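Chalcone-flavanone isomerase family protein (Arabidopsis thaliana, PDB 4DOO) binds fatty acids, preferring saturated ones, in the chloroplast, and may be involved in alpha-linolenic acid metabolism. Local coordinates at residues Ser110-Asn123 against Leu172-Glu185. Sequence-based numbering, arbitrary orientation.
Sequences SVGNRLKKFGGSDN and LLCRSILDLYIGEE. With DAO (lauric acid), chain C.
Arg114 and Asp179 form the salt bridge between these two helices: Arg114 NE gives its hydrogen to Asp179 OD1 at 2.8 Å, in the guanidinium plane and on the lone pair facing away from OD2. Water 1 joins Arg114 NH2, Asp179 OD1 and Glu185 N. The arginine's long chain, bent at chi2 (-60°), packs one guanidinium face on Leu180 CD2, which sits over its centre, 3.7 Å from Arg114 CZ. With an alanine at this position, Asp179 is likely to lose its bonded charge partner across the contact, and Leu180 CD2 the guanidinium face that packs on it. Ser176 OG, turned back beside its own backbone N (chi1 -61°), donates to Leu172 O, which also takes the Ser176 N hydrogen; the buried hydroxyl is thus satisfied within its own helix.

Phe118 fits as a knob among Leu172, Arg175, Ser176 and Asp179, its CE1 3.6 Å from Asp179 CG and the carboxylate almost perpendicular to the ring. Small Ser176 lets the backbones close to 5.1 Å between its CA and that of Arg114. Branched Leu115 reaches over with CD2, 3.7 Å from Leu172 CG, while Val111 spreads its two methyls, CG1 toward Leu173 CD1 and CG2 toward Ile177 and Leu180 CD1.

At the pocket end, Ser110 OG donates to lauric acid O1 at 2.8 Å. Arg30 and Tyr43 also hydrogen-bond the laurate. With Ser110, Leu180 and Tyr181, the helices wall part of the fatty-acid pocket of the chalcone-isomerase fold.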
ATOM      1  N   SER A 110      -6.560  10.871   5.181  1.00 20.83           N
ATOM      2  CA  SER A 110      -6.107   9.513   5.492  1.00 22.09           C
ATOM      3  C   SER A 110      -4.614   9.467   5.817  1.00 21.23           C
ATOM      4  O   SER A 110      -4.209   8.930   6.848  1.00 19.35           O
ATOM      5  CB  SER A 110      -6.418   8.568   4.324  1.00 24.52           C
ATOM      6  OG  SER A 110      -5.742   8.966   3.149  1.00 24.43           O
ATOM      7  N   VAL A 111      -3.794  10.029   4.938  1.00 21.20           N
ATOM      8  CA  VAL A 111      -2.356  10.043   5.170  1.00 22.87           C
ATOM      9  C   VAL A 111      -2.059  10.927   6.381  1.00 25.11           C
ATOM     10  O   VAL A 111      -1.217  10.592   7.214  1.00 23.55           O
ATOM     11  CB  VAL A 111      -1.599  10.571   3.933  1.00 22.84           C
ATOM     12  CG1 VAL A 111      -0.118  10.721   4.251  1.00 22.67           C
ATOM     13  CG2 VAL A 111      -1.787   9.604   2.763  1.00 19.85           C
ATOM     14  N   GLY A 112      -2.770  12.047   6.479  1.00 24.92           N
ATOM     15  CA  GLY A 112      -2.582  12.952   7.601  1.00 26.14           C
ATOM     16  C   GLY A 112      -2.861  12.279   8.934  1.00 25.43           C
ATOM     17  O   GLY A 112      -2.088  12.426   9.883  1.00 29.75           O
ATOM     18  N   ASN A 113      -3.969  11.547   9.006  1.00 21.37           N
ATOM     19  CA  ASN A 113      -4.360  10.828  10.218  1.00 24.25           C
ATOM     20  C   ASN A 113      -3.225   9.912  10.669  1.00 25.61           C
ATOM     21  O   ASN A 113      -2.921   9.815  11.861  1.00 22.16           O
ATOM     22  CB  ASN A 113      -5.635  10.003   9.948  1.00 26.71           C
ATOM     23  CG  ASN A 113      -5.987   9.038  11.088  1.00 32.28           C
ATOM     24  OD1 ASN A 113      -5.346   7.994  11.266  1.00 31.10           O
ATOM     25  ND2 ASN A 113      -7.016   9.383  11.861  1.00 31.83           N
ATOM     26  N   ARG A 114      -2.586   9.253   9.709  1.00 23.07           N
ATOM     27  CA  ARG A 114      -1.496   8.340  10.025  1.00 23.41           C
ATOM     28  C   ARG A 114      -0.202   9.044  10.413  1.00 23.71           C
ATOM     29  O   ARG A 114       0.511   8.582  11.307  1.00 24.94           O
ATOM     30  CB  ARG A 114      -1.261   7.383   8.854  1.00 26.06           C
ATOM     31  CG  ARG A 114      -2.389   6.371   8.649  1.00 26.25           C
ATOM     32  CD  ARG A 114      -2.590   5.498   9.886  1.00 28.37           C
ATOM     33  NE  ARG A 114      -3.516   4.389   9.660  1.00 30.18           N
ATOM     34  CZ  ARG A 114      -4.834   4.514   9.538  1.00 29.72           C
ATOM     35  NH1 ARG A 114      -5.406   5.707   9.615  1.00 33.01           N
ATOM     36  NH2 ARG A 114      -5.584   3.439   9.343  1.00 30.35           N
ATOM     37  N   LEU A 115       0.099  10.163   9.758  1.00 22.90           N
ATOM     38  CA  LEU A 115       1.306  10.914  10.071  1.00 25.73           C
ATOM     39  C   LEU A 115       1.309  11.418  11.514  1.00 28.84           C
ATOM     40  O   LEU A 115       2.341  11.380  12.184  1.00 28.24           O
ATOM     41  CB  LEU A 115       1.467  12.098   9.114  1.00 25.76           C
ATOM     42  CG  LEU A 115       1.864  11.755   7.679  1.00 28.71           C
ATOM     43  CD1 LEU A 115       1.924  13.022   6.841  1.00 26.65           C
ATOM     44  CD2 LEU A 115       3.216  11.050   7.683  1.00 29.49           C
ATOM     45  N   LYS A 116       0.162  11.887  11.995  1.00 30.58           N
ATOM     46  CA  LYS A 116       0.085  12.381  13.368  1.00 32.89           C
ATOM     47  C   LYS A 116       0.062  11.210  14.340  1.00 31.55           C
ATOM     48  O   LYS A 116       0.412  11.351  15.513  1.00 30.99           O
ATOM     49  CB  LYS A 116      -1.171  13.226  13.584  1.00 34.96           C
ATOM     50  CG  LYS A 116      -1.215  13.855  14.969  1.00 39.99           C
ATOM     51  CD  LYS A 116      -2.593  14.364  15.338  1.00 43.29           C
ATOM     52  CE  LYS A 116      -2.591  14.897  16.763  1.00 43.87           C
ATOM     53  NZ  LYS A 116      -3.962  15.199  17.251  1.00 45.03           N
ATOM     54  N   LYS A 117      -0.357  10.054  13.843  1.00 28.25           N
ATOM     55  CA  LYS A 117      -0.436   8.852  14.657  1.00 30.97           C
ATOM     56  C   LYS A 117       0.958   8.308  14.945  1.00 31.11           C
ATOM     57  O   LYS A 117       1.215   7.786  16.027  1.00 34.61           O
ATOM     58  CB  LYS A 117      -1.247   7.783  13.927  1.00 30.22           C
ATOM     59  CG  LYS A 117      -1.689   6.620  14.795  1.00 34.31           C
ATOM     60  CD  LYS A 117      -3.129   6.799  15.262  1.00 38.09           C
ATOM     61  CE  LYS A 117      -4.094   6.770  14.082  1.00 40.83           C
ATOM     62  NZ  LYS A 117      -5.519   6.843  14.510  1.00 42.34           N
ATOM     63  N   PHE A 118       1.858   8.445  13.975  1.00 30.34           N
ATOM     64  CA  PHE A 118       3.217   7.933  14.109  1.00 32.00           C
ATOM     65  C   PHE A 118       4.329   8.969  14.252  1.00 32.24           C
ATOM     66  O   PHE A 118       5.415   8.645  14.727  1.00 30.81           O
ATOM     67  CB  PHE A 118       3.540   7.043  12.907  1.00 32.68           C
ATOM     68  CG  PHE A 118       2.667   5.823  12.798  1.00 37.68           C
ATOM     69  CD1 PHE A 118       2.387   5.267  11.555  1.00 37.62           C
ATOM     70  CD2 PHE A 118       2.137   5.221  13.937  1.00 39.35           C
ATOM     71  CE1 PHE A 118       1.588   4.128  11.445  1.00 40.17           C
ATOM     72  CE2 PHE A 118       1.339   4.080  13.839  1.00 39.23           C
ATOM     73  CZ  PHE A 118       1.064   3.534  12.590  1.00 40.52           C
ATOM     74  N   GLY A 119       4.079  10.206  13.843  1.00 32.86           N
ATOM     75  CA  GLY A 119       5.135  11.199  13.924  1.00 38.07           C
ATOM     76  C   GLY A 119       4.878  12.443  14.746  1.00 43.37           C
ATOM     77  O   GLY A 119       3.832  12.588  15.381  1.00 44.79           O
ATOM     78  N   GLY A 120       5.857  13.346  14.722  1.00 47.66           N
ATOM     79  CA  GLY A 120       5.763  14.595  15.458  1.00 52.74           C
ATOM     80  C   GLY A 120       4.461  15.323  15.198  1.00 55.78           C
ATOM     81  O   GLY A 120       3.890  15.220  14.115  1.00 58.47           O
ATOM     82  N   SER A 121       3.991  16.065  16.192  1.00 57.78           N
ATOM     83  CA  SER A 121       2.740  16.805  16.071  1.00 59.16           C
ATOM     84  C   SER A 121       2.867  18.014  15.142  1.00 59.06           C
ATOM     85  O   SER A 121       2.330  19.085  15.421  1.00 59.19           O
ATOM     86  CB  SER A 121       2.277  17.250  17.458  1.00 60.72           C
ATOM     87  OG  SER A 121       2.072  16.131  18.305  1.00 63.14           O
ATOM     88  N   ASP A 122       3.578  17.826  14.032  1.00 57.38           N
ATOM     89  CA  ASP A 122       3.796  18.890  13.050  1.00 56.98           C
ATOM     90  C   ASP A 122       4.452  18.339  11.787  1.00 54.14           C
ATOM     91  O   ASP A 122       5.637  18.571  11.530  1.00 54.21           O
ATOM     92  CB  ASP A 122       4.678  19.984  13.656  1.00 60.82           C
ATOM     93  CG  ASP A 122       4.892  21.161  12.714  1.00 64.32           C
ATOM     94  OD1 ASP A 122       3.890  21.761  12.265  1.00 66.03           O
ATOM     95  OD2 ASP A 122       6.066  21.485  12.422  1.00 66.85           O
ATOM     96  N   ASN A 123       3.667  17.612  11.000  1.00 50.87           N
ATOM     97  CA  ASN A 123       4.155  17.015   9.761  1.00 47.83           C
ATOM     98  C   ASN A 123       3.492  17.689   8.569  1.00 46.36           C
ATOM     99  O   ASN A 123       3.440  17.112   7.471  1.00 43.29           O
ATOM    100  CB  ASN A 123       3.827  15.528   9.733  1.00 47.38           C
ATOM    101  CG  ASN A 123       4.290  14.821  10.971  1.00 45.81           C
ATOM    102  OD1 ASN A 123       5.491  14.770  11.255  1.00 45.36           O
ATOM    103  ND2 ASN A 123       3.349  14.274  11.726  1.00 45.10           N
ATOM    104  N   LEU A 172       8.916   8.004   8.031  1.00 20.63           N
ATOM    105  CA  LEU A 172       7.588   8.293   8.561  1.00 20.32           C
ATOM    106  C   LEU A 172       6.496   8.204   7.493  1.00 18.49           C
ATOM    107  O   LEU A 172       5.468   7.553   7.697  1.00 17.75           O
ATOM    108  CB  LEU A 172       7.574   9.686   9.198  1.00 19.78           C
ATOM    109  CG  LEU A 172       6.223  10.183   9.710  1.00 22.46           C
ATOM    110  CD1 LEU A 172       5.681   9.219  10.750  1.00 23.49           C
ATOM    111  CD2 LEU A 172       6.390  11.579  10.301  1.00 24.03           C
ATOM    112  N   LEU A 173       6.716   8.863   6.362  1.00 16.71           N
ATOM    113  CA  LEU A 173       5.737   8.843   5.278  1.00 19.47           C
ATOM    114  C   LEU A 173       5.521   7.426   4.748  1.00 17.43           C
ATOM    115  O   LEU A 173       4.385   7.007   4.535  1.00 17.40           O
ATOM    116  CB  LEU A 173       6.183   9.758   4.134  1.00 17.27           C
ATOM    117  CG  LEU A 173       5.190   9.905   2.976  1.00 18.29           C
ATOM    118  CD1 LEU A 173       3.859  10.436   3.493  1.00 21.11           C
ATOM    119  CD2 LEU A 173       5.767  10.851   1.933  1.00 22.97           C
ATOM    120  N   CYS A 174       6.609   6.687   4.536  1.00 20.19           N
ATOM    121  CA  CYS A 174       6.490   5.319   4.037  1.00 21.08           C
ATOM    122  C   CYS A 174       5.637   4.481   4.974  1.00 21.89           C
ATOM    123  O   CYS A 174       4.717   3.789   4.544  1.00 19.16           O
ATOM    124  CB  CYS A 174       7.867   4.670   3.893  1.00 24.92           C
ATOM    125  SG  CYS A 174       8.811   5.252   2.482  1.00 25.98           S
ATOM    126  N   ARG A 175       5.951   4.560   6.262  1.00 20.11           N
ATOM    127  CA  ARG A 175       5.232   3.815   7.288  1.00 21.31           C
ATOM    128  C   ARG A 175       3.753   4.188   7.318  1.00 19.53           C
ATOM    129  O   ARG A 175       2.881   3.318   7.381  1.00 20.86           O
ATOM    130  CB  ARG A 175       5.853   4.111   8.653  1.00 22.65           C
ATOM    131  CG  ARG A 175       5.415   3.191   9.759  1.00 31.61           C
ATOM    132  CD  ARG A 175       5.937   1.789   9.522  1.00 38.57           C
ATOM    133  NE  ARG A 175       5.939   1.012  10.753  1.00 45.43           N
ATOM    134  CZ  ARG A 175       4.853   0.740  11.469  1.00 47.41           C
ATOM    135  NH1 ARG A 175       3.661   1.174  11.080  1.00 49.57           N
ATOM    136  NH2 ARG A 175       4.965   0.042  12.584  1.00 49.83           N
ATOM    137  N   SER A 176       3.475   5.487   7.279  1.00 16.84           N
ATOM    138  CA  SER A 176       2.101   5.979   7.321  1.00 17.10           C
ATOM    139  C   SER A 176       1.251   5.484   6.157  1.00 16.26           C
ATOM    140  O   SER A 176       0.142   4.984   6.355  1.00 17.03           O
ATOM    141  CB  SER A 176       2.095   7.509   7.348  1.00 17.52           C
ATOM    142  OG  SER A 176       2.762   8.000   8.498  1.00 20.26           O
ATOM    143  N   ILE A 177       1.768   5.624   4.943  1.00 17.01           N
ATOM    144  CA  ILE A 177       1.029   5.187   3.766  1.00 19.00           C
ATOM    145  C   ILE A 177       0.779   3.680   3.793  1.00 17.73           C
ATOM    146  O   ILE A 177      -0.354   3.234   3.617  1.00 16.79           O
ATOM    147  CB  ILE A 177       1.771   5.588   2.473  1.00 20.74           C
ATOM    148  CG1 ILE A 177       1.756   7.115   2.337  1.00 21.72           C
ATOM    149  CG2 ILE A 177       1.102   4.960   1.260  1.00 19.81           C
ATOM    150  CD1 ILE A 177       2.536   7.643   1.160  1.00 27.78           C
ATOM    151  N   LEU A 178       1.830   2.899   4.026  1.00 19.05           N
ATOM    152  CA  LEU A 178       1.690   1.447   4.083  1.00 17.04           C
ATOM    153  C   LEU A 178       0.716   1.008   5.167  1.00 15.12           C
ATOM    154  O   LEU A 178       0.027   0.005   5.012  1.00 16.72           O
ATOM    155  CB  LEU A 178       3.040   0.782   4.338  1.00 20.33           C
ATOM    156  CG  LEU A 178       4.019   0.698   3.169  1.00 24.48           C
ATOM    157  CD1 LEU A 178       5.329   0.087   3.648  1.00 29.73           C
ATOM    158  CD2 LEU A 178       3.409  -0.146   2.055  1.00 26.93           C
ATOM    159  N   ASP A 179       0.659   1.756   6.266  1.00 17.20           N
ATOM    160  CA  ASP A 179      -0.233   1.395   7.367  1.00 17.76           C
ATOM    161  C   ASP A 179      -1.700   1.408   6.954  1.00 16.26           C
ATOM    162  O   ASP A 179      -2.517   0.696   7.536  1.00 17.04           O
ATOM    163  CB  ASP A 179      -0.022   2.330   8.567  1.00 21.78           C
ATOM    164  CG  ASP A 179      -0.675   1.801   9.835  1.00 24.68           C
ATOM    165  OD1 ASP A 179      -1.742   2.320  10.232  1.00 25.11           O
ATOM    166  OD2 ASP A 179      -0.123   0.850  10.426  1.00 22.48           O
ATOM    167  N   LEU A 180      -2.032   2.215   5.949  1.00 15.57           N
ATOM    168  CA  LEU A 180      -3.408   2.307   5.469  1.00 15.27           C
ATOM    169  C   LEU A 180      -3.860   1.014   4.813  1.00 13.40           C
ATOM    170  O   LEU A 180      -5.046   0.692   4.806  1.00 14.86           O
ATOM    171  CB  LEU A 180      -3.543   3.434   4.436  1.00 14.31           C
ATOM    172  CG  LEU A 180      -3.350   4.864   4.930  1.00 16.28           C
ATOM    173  CD1 LEU A 180      -3.384   5.826   3.744  1.00 18.45           C
ATOM    174  CD2 LEU A 180      -4.446   5.199   5.940  1.00 17.15           C
ATOM    175  N   TYR A 181      -2.904   0.286   4.247  1.00 13.95           N
ATOM    176  CA  TYR A 181      -3.201  -0.953   3.543  1.00 13.44           C
ATOM    177  C   TYR A 181      -2.912  -2.239   4.320  1.00 15.55           C
ATOM    178  O   TYR A 181      -3.659  -3.213   4.210  1.00 16.80           O
ATOM    179  CB  TYR A 181      -2.420  -0.967   2.221  1.00 11.92           C
ATOM    180  CG  TYR A 181      -2.718   0.232   1.336  1.00 10.62           C
ATOM    181  CD1 TYR A 181      -3.874   0.279   0.553  1.00 15.24           C
ATOM    182  CD2 TYR A 181      -1.865   1.333   1.320  1.00 13.01           C
ATOM    183  CE1 TYR A 181      -4.174   1.402  -0.225  1.00 12.15           C
ATOM    184  CE2 TYR A 181      -2.151   2.460   0.550  1.00 15.80           C
ATOM    185  CZ  TYR A 181      -3.306   2.488  -0.218  1.00 17.58           C
ATOM    186  OH  TYR A 181      -3.586   3.611  -0.967  1.00 16.58           O
ATOM    187  N   ILE A 182      -1.846  -2.238   5.111  1.00 16.46           N
ATOM    188  CA  ILE A 182      -1.457  -3.436   5.857  1.00 17.53           C
ATOM    189  C   ILE A 182      -1.358  -3.250   7.374  1.00 21.46           C
ATOM    190  O   ILE A 182      -0.787  -4.089   8.074  1.00 26.88           O
ATOM    191  CB  ILE A 182      -0.100  -3.968   5.305  1.00 16.76           C
ATOM    192  CG1 ILE A 182      -0.236  -4.239   3.807  1.00 18.16           C
ATOM    193  CG2 ILE A 182       0.312  -5.262   6.004  1.00 23.66           C
ATOM    194  CD1 ILE A 182      -1.320  -5.246   3.465  1.00 21.53           C
ATOM    195  N   GLY A 183      -1.940  -2.171   7.886  1.00 20.11           N
ATOM    196  CA  GLY A 183      -1.888  -1.910   9.314  1.00 19.50           C
ATOM    197  C   GLY A 183      -3.060  -2.447  10.119  1.00 20.76           C
ATOM    198  O   GLY A 183      -3.873  -3.228   9.621  1.00 18.76           O
ATOM    199  N   GLU A 184      -3.149  -2.011  11.372  1.00 21.62           N
ATOM    200  CA  GLU A 184      -4.204  -2.448  12.280  1.00 21.10           C
ATOM    201  C   GLU A 184      -5.621  -2.115  11.812  1.00 23.44           C
ATOM    202  O   GLU A 184      -6.555  -2.894  12.027  1.00 21.94           O
ATOM    203  CB  GLU A 184      -3.971  -1.839  13.665  1.00 27.64           C
ATOM    204  CG  GLU A 184      -4.943  -2.313  14.730  1.00 32.88           C
ATOM    205  CD  GLU A 184      -4.962  -3.823  14.863  1.00 40.74           C
ATOM    206  OE1 GLU A 184      -3.868  -4.429  14.919  1.00 41.62           O
ATOM    207  OE2 GLU A 184      -6.069  -4.400  14.917  1.00 43.86           O
ATOM    208  N   GLU A 185      -5.782  -0.956  11.184  1.00 21.12           N
ATOM    209  CA  GLU A 185      -7.084  -0.522  10.692  1.00 22.58           C
ATOM    210  C   GLU A 185      -6.963  -0.216   9.194  1.00 23.21           C
ATOM    211  O   GLU A 185      -6.958   0.943   8.782  1.00 23.85           O
ATOM    212  CB  GLU A 185      -7.525   0.718  11.471  1.00 28.67           C
ATOM    213  CG  GLU A 185      -7.669   0.457  12.967  1.00 35.02           C
ATOM    214  CD  GLU A 185      -7.683   1.725  13.801  1.00 42.06           C
ATOM    215  OE1 GLU A 185      -6.672   2.461  13.791  1.00 46.74           O
ATOM    216  OE2 GLU A 185      -8.705   1.982  14.472  1.00 44.71           O
TER
HETATM  217  O1  DAO C 301      -7.144   7.827   0.997  1.00 22.31           O
HETATM  218  O2  DAO C 301      -7.114   6.029  -0.279  1.00 17.68           O
HETATM  219  C1  DAO C 301      -6.531   6.936   0.360  1.00 24.46           C
HETATM  220  C2  DAO C 301      -5.019   6.967   0.350  1.00 24.33           C
HETATM  221  C3  DAO C 301      -4.520   7.330  -1.039  1.00 25.00           C
HETATM  222  C4  DAO C 301      -3.002   7.559  -1.039  1.00 23.86           C
HETATM  223  C5  DAO C 301      -2.456   7.623  -2.466  1.00 25.69           C
HETATM  224  C6  DAO C 301      -2.663   9.005  -3.082  1.00 26.06           C
HETATM  225  C7  DAO C 301      -2.731   8.932  -4.598  1.00 28.69           C
HETATM  226  C8  DAO C 301      -3.386  10.188  -5.152  1.00 31.63           C
HETATM  227  C9  DAO C 301      -3.615  10.076  -6.649  1.00 34.69           C
HETATM  228  C10 DAO C 301      -4.196  11.377  -7.195  1.00 39.34           C
HETATM  229  C11 DAO C 301      -3.791  11.579  -8.651  1.00 40.17           C
HETATM  230  C12 DAO C 301      -4.538  12.747  -9.256  1.00 40.29           C
HETATM  231  O   HOH W   1      -4.078   0.805  10.412  1.00 40.01           O